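Local coordinates for protein transcriptional regulator (NtrC family) (Aquifex aeolicus, PDB 3DZD) that probably activates sigma54-dependent transcription as an NtrC-type response regulator, coupling a receiver domain to an AAA+ ATPase that binds adenine nucleotide, at residues 353-356 / 357-361; 312-315 / 316-320; 105-108 / 109-112; 97-100 / 101-105. All coordinates share one frame; numbering follows the deposited sequence.

Contact 1 (353-356 / 357-361)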
# COMPACT_ATOMS: atom_id res chain seq x y z
N LEU A 353 -28.23 -5.32 0.14
CA LEU A 353 -29.56 -5.30 0.73
C LEU A 353 -29.52 -4.96 2.22
O LEU A 353 -30.42 -4.31 2.74
CB LEU A 353 -30.29 -6.63 0.49
CG LEU A 353 -31.63 -6.75 1.22
CD1 LEU A 353 -32.73 -7.22 0.30
CD2 LEU A 353 -31.52 -7.67 2.42
N ILE A 354 -28.48 -5.41 2.92
CA ILE A 354 -28.37 -5.18 4.35
C ILE A 354 -27.87 -3.77 4.59
O ILE A 354 -28.21 -3.14 5.59
CB ILE A 354 -27.38 -6.16 5.02
CG1 ILE A 354 -27.90 -7.60 4.95
CG2 ILE A 354 -27.15 -5.78 6.47
CD1 ILE A 354 -29.20 -7.82 5.69
N GLU A 355 -27.05 -3.27 3.67
CA GLU A 355 -26.47 -1.95 3.83
C GLU A 355 -27.58 -0.94 3.67
O GLU A 355 -27.62 0.09 4.34
CB GLU A 355 -25.39 -1.68 2.79
CG GLU A 355 -24.64 -0.38 3.05
CD GLU A 355 -23.93 0.16 1.82
OE1 GLU A 355 -24.17 -0.34 0.71
OE2 GLU A 355 -23.14 1.11 1.98
N ARG A 356 -28.49 -1.27 2.76
CA ARG A 356 -29.67 -0.46 2.51
C ARG A 356 -30.49 -0.40 3.80
O ARG A 356 -30.82 0.68 4.28
CB ARG A 356 -30.48 -1.08 1.39
CG ARG A 356 -31.87 -0.51 1.22
CD ARG A 356 -31.88 0.66 0.27
NE ARG A 356 -33.25 1.04 -0.06
CZ ARG A 356 -33.64 2.26 -0.42
NH1 ARG A 356 -32.76 3.25 -0.50
NH2 ARG A 356 -34.92 2.48 -0.68
N ALA A 357 -30.79 -1.57 4.35
CA ALA A 357 -31.56 -1.65 5.58
C ALA A 357 -31.02 -0.72 6.67
O ALA A 357 -31.80 -0.08 7.37
CB ALA A 357 -31.58 -3.09 6.07
N VAL A 358 -29.70 -0.67 6.81
CA VAL A 358 -29.04 0.09 7.86
C VAL A 358 -29.08 1.59 7.58
O VAL A 358 -29.21 2.41 8.49
CB VAL A 358 -27.57 -0.35 8.02
CG1 VAL A 358 -26.86 0.51 9.06
CG2 VAL A 358 -27.50 -1.82 8.40
N ILE A 359 -28.96 1.95 6.30
CA ILE A 359 -29.01 3.34 5.87
C ILE A 359 -30.37 3.98 6.22
O ILE A 359 -30.43 5.15 6.60
CB ILE A 359 -28.68 3.47 4.37
CG1 ILE A 359 -27.16 3.39 4.16
CG2 ILE A 359 -29.24 4.76 3.80
CD1 ILE A 359 -26.72 3.13 2.72
N LEU A 360 -31.43 3.19 6.13
CA LEU A 360 -32.77 3.61 6.51
C LEU A 360 -33.15 3.07 7.88
O LEU A 360 -34.30 2.72 8.12
CB LEU A 360 -33.78 3.04 5.50
CG LEU A 360 -33.33 3.07 4.03
CD1 LEU A 360 -34.39 2.45 3.10
CD2 LEU A 360 -32.98 4.50 3.62
N CYS A 361 -32.19 2.99 8.79
CA CYS A 361 -32.36 2.18 9.99
C CYS A 361 -33.38 2.67 11.02
O CYS A 361 -33.86 3.80 10.95
CB CYS A 361 -31.02 1.98 10.68
SG CYS A 361 -31.02 0.58 11.79
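R356 leaves the helix with CG opposite its own N (chi1 168°) and then bends at chi2 (90°), which folds the chain toward the C-terminal end of the helix and lays its guanidinium against L360. L360 meets it with one methyl: CD1 sits 3.5 Å above the guanidinium plane, over its centre, and CD1 is 3.6 Å from R356 CZ. The flat, delocalised group is therefore packed by a hydrocarbon on one face, and the methyl does not meet the in-plane N-H directions. One residue back, the extended chain of E355 crosses I359 at a slant, and E355 CG lies 4.1 Å from I359 CD1. The carboxylate is fixed outside this pair: OE2 bonds to Y323 OH, and OE1 to N352 ND2 of the second subunit. On the inner side, I354 CG2 and V358 CG2 approach only to 4.4 Å, a light touch between residues one turn apart.

The backbone beneath is regular alpha-helix to its last turn. A357 N donates to L353 O and I359 N to E355 O, and L360 N still reaches R356 O at 3.2 Å although L360 itself has left helical phi/psi. Past that point C361 is tied by a disulfide to C327.

Residues 353-359 form the C-terminal end of helix 346-359 in the AAA+ lid, with L360 and C361 just past it. I354, E355 and V358 pack on helix 307-322 through F315, L316 and F319, and L353, R356, I359 and L360 touch the second subunit; E355 faces both.

Contact 2 (312-315 / 316-320). With ADP (adenosine-5'-diphosphate), chain C.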
# COMPACT_ATOMS: atom_id res chain seq x y z
N ALA A 312 -25.62 -12.04 7.01
CA ALA A 312 -26.50 -10.91 7.29
C ALA A 312 -26.11 -10.24 8.60
O ALA A 312 -26.05 -9.01 8.70
CB ALA A 312 -27.97 -11.36 7.34
N GLU A 313 -25.85 -11.06 9.62
CA GLU A 313 -25.49 -10.55 10.93
C GLU A 313 -24.13 -9.86 10.86
O GLU A 313 -23.90 -8.85 11.52
CB GLU A 313 -25.48 -11.68 11.95
CG GLU A 313 -26.87 -12.21 12.27
CD GLU A 313 -26.85 -13.50 13.08
OE1 GLU A 313 -25.84 -14.23 13.03
OE2 GLU A 313 -27.87 -13.78 13.76
N TYR A 314 -23.24 -10.41 10.05
CA TYR A 314 -21.91 -9.85 9.88
C TYR A 314 -21.99 -8.48 9.20
O TYR A 314 -21.27 -7.54 9.58
CB TYR A 314 -21.03 -10.82 9.08
CG TYR A 314 -19.77 -10.23 8.48
CD1 TYR A 314 -18.58 -10.17 9.20
CD2 TYR A 314 -19.75 -9.77 7.17
CE1 TYR A 314 -17.43 -9.64 8.65
CE2 TYR A 314 -18.61 -9.25 6.61
CZ TYR A 314 -17.46 -9.18 7.35
OH TYR A 314 -16.33 -8.66 6.76
N PHE A 315 -22.86 -8.36 8.20
CA PHE A 315 -22.99 -7.09 7.49
C PHE A 315 -23.76 -6.07 8.33
O PHE A 315 -23.41 -4.90 8.38
CB PHE A 315 -23.65 -7.30 6.11
CG PHE A 315 -22.76 -8.01 5.11
CD1 PHE A 315 -21.48 -7.54 4.83
CD2 PHE A 315 -23.20 -9.15 4.46
CE1 PHE A 315 -20.66 -8.20 3.93
CE2 PHE A 315 -22.40 -9.81 3.54
CZ PHE A 315 -21.12 -9.34 3.28
N LEU A 316 -24.82 -6.54 8.99
CA LEU A 316 -25.63 -5.68 9.84
C LEU A 316 -24.78 -5.03 10.93
O LEU A 316 -24.94 -3.85 11.22
CB LEU A 316 -26.77 -6.48 10.47
CG LEU A 316 -27.70 -5.71 11.40
CD1 LEU A 316 -28.51 -4.68 10.63
CD2 LEU A 316 -28.61 -6.67 12.16
N LYS A 317 -23.88 -5.80 11.53
CA LYS A 317 -23.00 -5.25 12.55
C LYS A 317 -22.02 -4.27 11.95
O LYS A 317 -21.87 -3.16 12.44
CB LYS A 317 -22.24 -6.36 13.28
CG LYS A 317 -22.93 -6.87 14.52
CD LYS A 317 -24.34 -7.35 14.21
CE LYS A 317 -24.89 -8.21 15.34
NZ LYS A 317 -24.90 -7.46 16.63
N LYS A 318 -21.35 -4.69 10.89
CA LYS A 318 -20.31 -3.88 10.28
C LYS A 318 -20.82 -2.51 9.84
O LYS A 318 -20.12 -1.50 9.99
CB LYS A 318 -19.68 -4.63 9.11
CG LYS A 318 -18.84 -3.77 8.19
CD LYS A 318 -17.89 -4.63 7.38
CE LYS A 318 -17.74 -4.07 5.98
NZ LYS A 318 -19.09 -3.89 5.37
N PHE A 319 -22.03 -2.48 9.30
CA PHE A 319 -22.61 -1.24 8.81
C PHE A 319 -23.20 -0.39 9.93
O PHE A 319 -22.94 0.80 10.01
CB PHE A 319 -23.65 -1.50 7.71
CG PHE A 319 -23.06 -2.05 6.44
CD1 PHE A 319 -21.92 -1.47 5.89
CD2 PHE A 319 -23.63 -3.14 5.81
CE1 PHE A 319 -21.36 -1.98 4.73
CE2 PHE A 319 -23.09 -3.65 4.65
CZ PHE A 319 -21.95 -3.08 4.11
N ALA A 320 -23.99 -1.02 10.80
CA ALA A 320 -24.58 -0.32 11.94
C ALA A 320 -23.51 0.38 12.78
O ALA A 320 -23.71 1.49 13.27
CB ALA A 320 -25.40 -1.28 12.80
PB ADP C . -17.08 -12.11 -6.70
O1B ADP C . -15.61 -11.81 -6.49
O2B ADP C . -17.67 -11.53 -7.96
O3B ADP C . -17.43 -13.56 -6.54
PA ADP C . -17.31 -10.37 -4.39
O1A ADP C . -16.63 -11.12 -3.28
O2A ADP C . -16.52 -9.28 -5.09
O3A ADP C . -17.89 -11.44 -5.46
O5' ADP C . -18.64 -9.69 -3.80
C5' ADP C . -19.10 -9.99 -2.49
C4' ADP C . -19.08 -8.77 -1.59
O4' ADP C . -19.40 -9.25 -0.29
C3' ADP C . -17.68 -8.23 -1.45
O3' ADP C . -17.75 -6.89 -0.93
C2' ADP C . -17.02 -9.06 -0.38
O2' ADP C . -16.24 -8.16 0.41
C1' ADP C . -18.19 -9.55 0.44
N9 ADP C . -18.14 -11.01 0.67
C8 ADP C . -18.31 -11.95 -0.27
N7 ADP C . -18.23 -13.19 0.25
C5 ADP C . -18.00 -13.05 1.57
C6 ADP C . -17.81 -13.97 2.71
N6 ADP C . -17.85 -15.32 2.53
N1 ADP C . -17.60 -13.42 3.92
C2 ADP C . -17.57 -12.09 4.09
N3 ADP C . -17.73 -11.19 3.10
C4 ADP C . -17.95 -11.61 1.84
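F315 and F319, one turn apart on helix 307-322, form the close-packed side of this contact. F315 CB lies 4.0 Å from F319 CE2, and F319 CD2 comes to 3.1 Å from F315 O. Both side chains have CG opposite the carbonyl carbon (chi1 -70° and -68°), so they leave the helix in a similar direction. The adjacent rings of Y314 and F315 are turned against each other: Y314 CD2 stands 3.6 Å above the F315 plane, offset toward the rim, while F315 CE1 lies at the edge of the Y314 ring. F315, L316 and F319 are buried against helix 346-359, where they meet I354, E355 and V358.

The other side is looser and more polar. K317 is exposed; its bent chain runs back along the helix, bringing CD to 3.1 Å from E313 O, and its NZ makes a weak hydrogen bond to F328 O. K318 is partly exposed and brings NZ to the edge of the F315 ring, near its plane, at 4.4 Å from CD1, a position that offers no cation-pi contact with the face. Four regular backbone bonds, L316 N to A312 O through F319 N to F315 O, underlie both sides.

At the nucleotide end, Y314 CE2 is 3.9 Å from ADP C2 and F315 CZ is 3.9 Å from ADP N3. Lid-helix aromatics lining the adenine end, with K351 NZ bonded to the same ADP, are consistent with an AAA+ nucleotide site between core and lid.

Contact 3 (105-108 / 109-112)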
# COMPACT_ATOMS: atom_id res chain seq x y z
N VAL A 105 32.79 12.10 4.35
CA VAL A 105 31.56 12.79 4.73
C VAL A 105 30.45 12.33 3.80
O VAL A 105 29.35 11.96 4.23
CB VAL A 105 31.74 14.32 4.56
CG1 VAL A 105 30.45 15.07 4.88
CG2 VAL A 105 32.89 14.83 5.43
N GLU A 106 30.77 12.35 2.51
CA GLU A 106 29.85 11.92 1.46
C GLU A 106 29.32 10.50 1.72
O GLU A 106 28.13 10.25 1.62
CB GLU A 106 30.57 11.99 0.11
CG GLU A 106 31.01 13.40 -0.31
CD GLU A 106 32.21 13.95 0.48
OE1 GLU A 106 33.15 13.17 0.78
OE2 GLU A 106 32.22 15.17 0.78
N ARG A 107 30.22 9.57 2.05
CA ARG A 107 29.85 8.18 2.28
C ARG A 107 28.97 8.07 3.50
O ARG A 107 27.98 7.34 3.50
CB ARG A 107 31.11 7.33 2.46
CG ARG A 107 30.85 5.90 2.89
CD ARG A 107 30.09 5.11 1.83
NE ARG A 107 28.65 5.17 2.02
CZ ARG A 107 27.75 4.69 1.15
NH1 ARG A 107 28.13 4.13 0.01
NH2 ARG A 107 26.45 4.80 1.43
N PHE A 108 29.34 8.79 4.55
CA PHE A 108 28.52 8.85 5.76
C PHE A 108 27.09 9.33 5.47
O PHE A 108 26.12 8.64 5.78
CB PHE A 108 29.16 9.76 6.81
CG PHE A 108 28.30 9.98 8.01
CD1 PHE A 108 28.01 8.93 8.87
CD2 PHE A 108 27.77 11.24 8.29
CE1 PHE A 108 27.21 9.13 9.99
CE2 PHE A 108 26.97 11.45 9.41
CZ PHE A 108 26.69 10.39 10.26
N LEU A 109 26.98 10.51 4.88
CA LEU A 109 25.68 11.12 4.60
C LEU A 109 24.80 10.26 3.71
O LEU A 109 23.59 10.18 3.91
CB LEU A 109 25.85 12.50 3.99
CG LEU A 109 26.32 13.55 5.00
CD1 LEU A 109 26.48 14.91 4.32
CD2 LEU A 109 25.33 13.62 6.14
N LEU A 110 25.41 9.60 2.72
CA LEU A 110 24.67 8.72 1.83
C LEU A 110 24.09 7.53 2.59
O LEU A 110 22.93 7.13 2.36
CB LEU A 110 25.54 8.24 0.67
CG LEU A 110 24.80 7.27 -0.26
CD1 LEU A 110 23.55 7.93 -0.83
CD2 LEU A 110 25.70 6.73 -1.36
N THR A 111 24.89 6.96 3.48
CA THR A 111 24.42 5.84 4.30
C THR A 111 23.29 6.25 5.25
O THR A 111 22.34 5.51 5.43
CB THR A 111 25.58 5.24 5.11
OG1 THR A 111 26.59 4.80 4.21
CG2 THR A 111 25.11 4.06 5.92
N ILE A 112 23.40 7.44 5.84
CA ILE A 112 22.35 7.98 6.69
C ILE A 112 21.05 8.12 5.91
O ILE A 112 19.98 7.72 6.37
CB ILE A 112 22.74 9.35 7.26
CG1 ILE A 112 23.91 9.21 8.23
CG2 ILE A 112 21.53 10.01 7.95
CD1 ILE A 112 23.52 8.64 9.57
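Helix 105-119, the last helix of the CheY-like receiver domain, begins with this contact, and its first two turns carry an arginine-threonine pair on one side and a phenylalanine-isoleucine pair on another. R107 is bent at chi2 and chi3, which turns its guanidinium forward along the helix to T111, the two side chains crossing at about a right angle. R107 NH2 donates to T111 OG1 at 2.8 Å; the N-H...O angle is 131° and the hydroxyl lies 27° out of the guanidinium plane, so the bond is short but bent. T111 OG1 in turn donates to R107 O at 3.0 Å, and T111 N reaches the same oxygen from the opposite face of the carbonyl plane. L110 lies across the guanidinium obliquely, with CG 3.4 Å from R107 NH2.

On the buried side, I112 CG1 is placed over one face of the F108 ring, 3.8 Å from its centroid and 19° off the normal, a CH-pi contact. The F108 ring continues inward onto L16, I19 and L20 of helix 10-22. F108 CD2 also meets L109 CD2 at 4.0 Å. Toward the more exposed side, L109 CD1 lies alongside V105 CG1.

R107 NH1 also forms a salt bridge with E97 OE2 of the second subunit. The T111 hydroxyl thus accepts from the guanidinium and donates to the backbone, steering a group that is also paired across the interface. The salt bridge probably offsets the charge of R107 there, and the intrahelical bond to T111 probably restricts the swing of its side chain.

Contact 4 (97-100 / 101-105)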
# COMPACT_ATOMS: atom_id res chain seq x y z
N GLU A 97 23.20 -1.47 8.11
CA GLU A 97 24.36 -1.08 7.32
C GLU A 97 25.60 -0.99 8.17
O GLU A 97 25.54 -1.03 9.39
CB GLU A 97 24.12 0.27 6.63
CG GLU A 97 23.76 0.15 5.16
CD GLU A 97 24.89 -0.46 4.34
OE1 GLU A 97 24.62 -1.06 3.28
OE2 GLU A 97 26.05 -0.33 4.77
N PHE A 98 26.74 -0.86 7.52
CA PHE A 98 27.97 -0.68 8.25
C PHE A 98 28.92 0.19 7.46
O PHE A 98 28.87 0.21 6.23
CB PHE A 98 28.61 -2.03 8.56
CG PHE A 98 29.33 -2.64 7.40
CD1 PHE A 98 30.69 -2.44 7.22
CD2 PHE A 98 28.66 -3.44 6.49
CE1 PHE A 98 31.35 -3.01 6.16
CE2 PHE A 98 29.31 -4.00 5.42
CZ PHE A 98 30.67 -3.79 5.26
N LEU A 99 29.76 0.91 8.18
CA LEU A 99 30.77 1.77 7.59
C LEU A 99 32.15 1.38 8.12
O LEU A 99 32.35 1.23 9.32
CB LEU A 99 30.49 3.23 7.94
CG LEU A 99 29.28 3.91 7.30
CD1 LEU A 99 28.87 5.11 8.12
CD2 LEU A 99 29.59 4.31 5.87
N GLU A 100 33.11 1.21 7.21
CA GLU A 100 34.49 0.93 7.61
C GLU A 100 35.28 2.22 7.73
O GLU A 100 35.35 3.00 6.78
CB GLU A 100 35.17 0.00 6.61
CG GLU A 100 36.66 -0.19 6.85
CD GLU A 100 37.30 -1.16 5.87
OE1 GLU A 100 36.68 -1.47 4.83
OE2 GLU A 100 38.43 -1.62 6.15
N LYS A 101 35.86 2.46 8.90
CA LYS A 101 36.81 3.55 9.05
C LYS A 101 38.03 3.23 8.19
O LYS A 101 38.45 2.09 8.12
CB LYS A 101 37.23 3.70 10.52
CG LYS A 101 36.14 4.25 11.41
CD LYS A 101 36.72 4.84 12.68
CE LYS A 101 36.83 3.82 13.80
NZ LYS A 101 35.58 3.75 14.62
N PRO A 102 38.57 4.25 7.50
CA PRO A 102 38.01 5.59 7.49
C PRO A 102 36.97 5.71 6.38
O PRO A 102 36.99 4.94 5.42
CB PRO A 102 39.22 6.48 7.15
CG PRO A 102 40.37 5.51 6.83
CD PRO A 102 39.76 4.16 6.65
N PHE A 103 36.07 6.68 6.51
CA PHE A 103 35.08 6.93 5.48
C PHE A 103 34.85 8.43 5.34
O PHE A 103 35.01 9.19 6.30
CB PHE A 103 33.78 6.20 5.82
CG PHE A 103 33.25 6.52 7.18
CD1 PHE A 103 32.54 7.70 7.40
CD2 PHE A 103 33.45 5.65 8.24
CE1 PHE A 103 32.05 7.99 8.66
CE2 PHE A 103 32.96 5.94 9.50
CZ PHE A 103 32.26 7.11 9.71
N SER A 104 34.46 8.84 4.15
CA SER A 104 34.27 10.26 3.86
C SER A 104 32.92 10.78 4.36
O SER A 104 32.04 10.00 4.75
CB SER A 104 34.39 10.49 2.35
OG SER A 104 33.51 9.63 1.65
N VAL A 105 32.79 12.10 4.35
CA VAL A 105 31.56 12.79 4.73
C VAL A 105 30.45 12.33 3.80
O VAL A 105 29.35 11.96 4.23
CB VAL A 105 31.74 14.32 4.56
CG1 VAL A 105 30.45 15.07 4.88
CG2 VAL A 105 32.89 14.83 5.43
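Strand 97-100 runs into a loop whose K101-P102 peptide is cis, and the chain turns so that F103 faces the strand it has just left. No hydrogen bond joins the two segments; they meet chiefly through packing of L99 and the E100 carbonyl on F103. L99 CD1 stands over the centre of the F103 ring, 4.2 Å from the centroid and 10° off the normal, which makes this a CH-pi contact almost squarely on the face. L99 CB adds a touch near the rim, 3.8 Å from F103 CD2. The ring edge turns to the backbone instead: E100 O lies near the ring plane, 3.6 Å from F103 CD2. F103 reaches this place with CG lodged between its own N and carbonyl carbon (chi1 54°).

The E100 chain is extended, and its CG passes 3.2 Å from K101 O; its carboxylate is bonded by OE2 to G82 N. K101 points its amine the other way, forming a salt bridge with D51, a lysine-aspartate pair at the strand ends like that in the acidic site of CheY-type receivers. S104 then takes the N-cap position, its OG making a weak hydrogen bond to R107 N.

The strand is an outermost one of the parallel sheet within this chain, hydrogen-bonded to 74-79. L99 and F103 pack under helix 105-119 against R107, T111 and F108, while E97 and F98 meet the second subunit.

In the fold
Along the chain the order is contact 4, contact 3, contact 2, contact 1. Contacts 4 and 3 share V105 and lie with centres 8 Å apart, joining strand 97-100 to helix 105-119 in the receiver domain. Contacts 2 and 1 sit in the AAA+ lid on helices 307-322 and 346-359, which pack together with contact centres 9 Å apart. The two pairs lie on opposite sides of the chain's centre; centres of contacts 1 and 4 are about 63 Å apart. Contacts 1, 3 and 4 each touch the second subunit, whereas contact 2 meets ADP, so receiver and lid both contribute to the dimer of this inactive form.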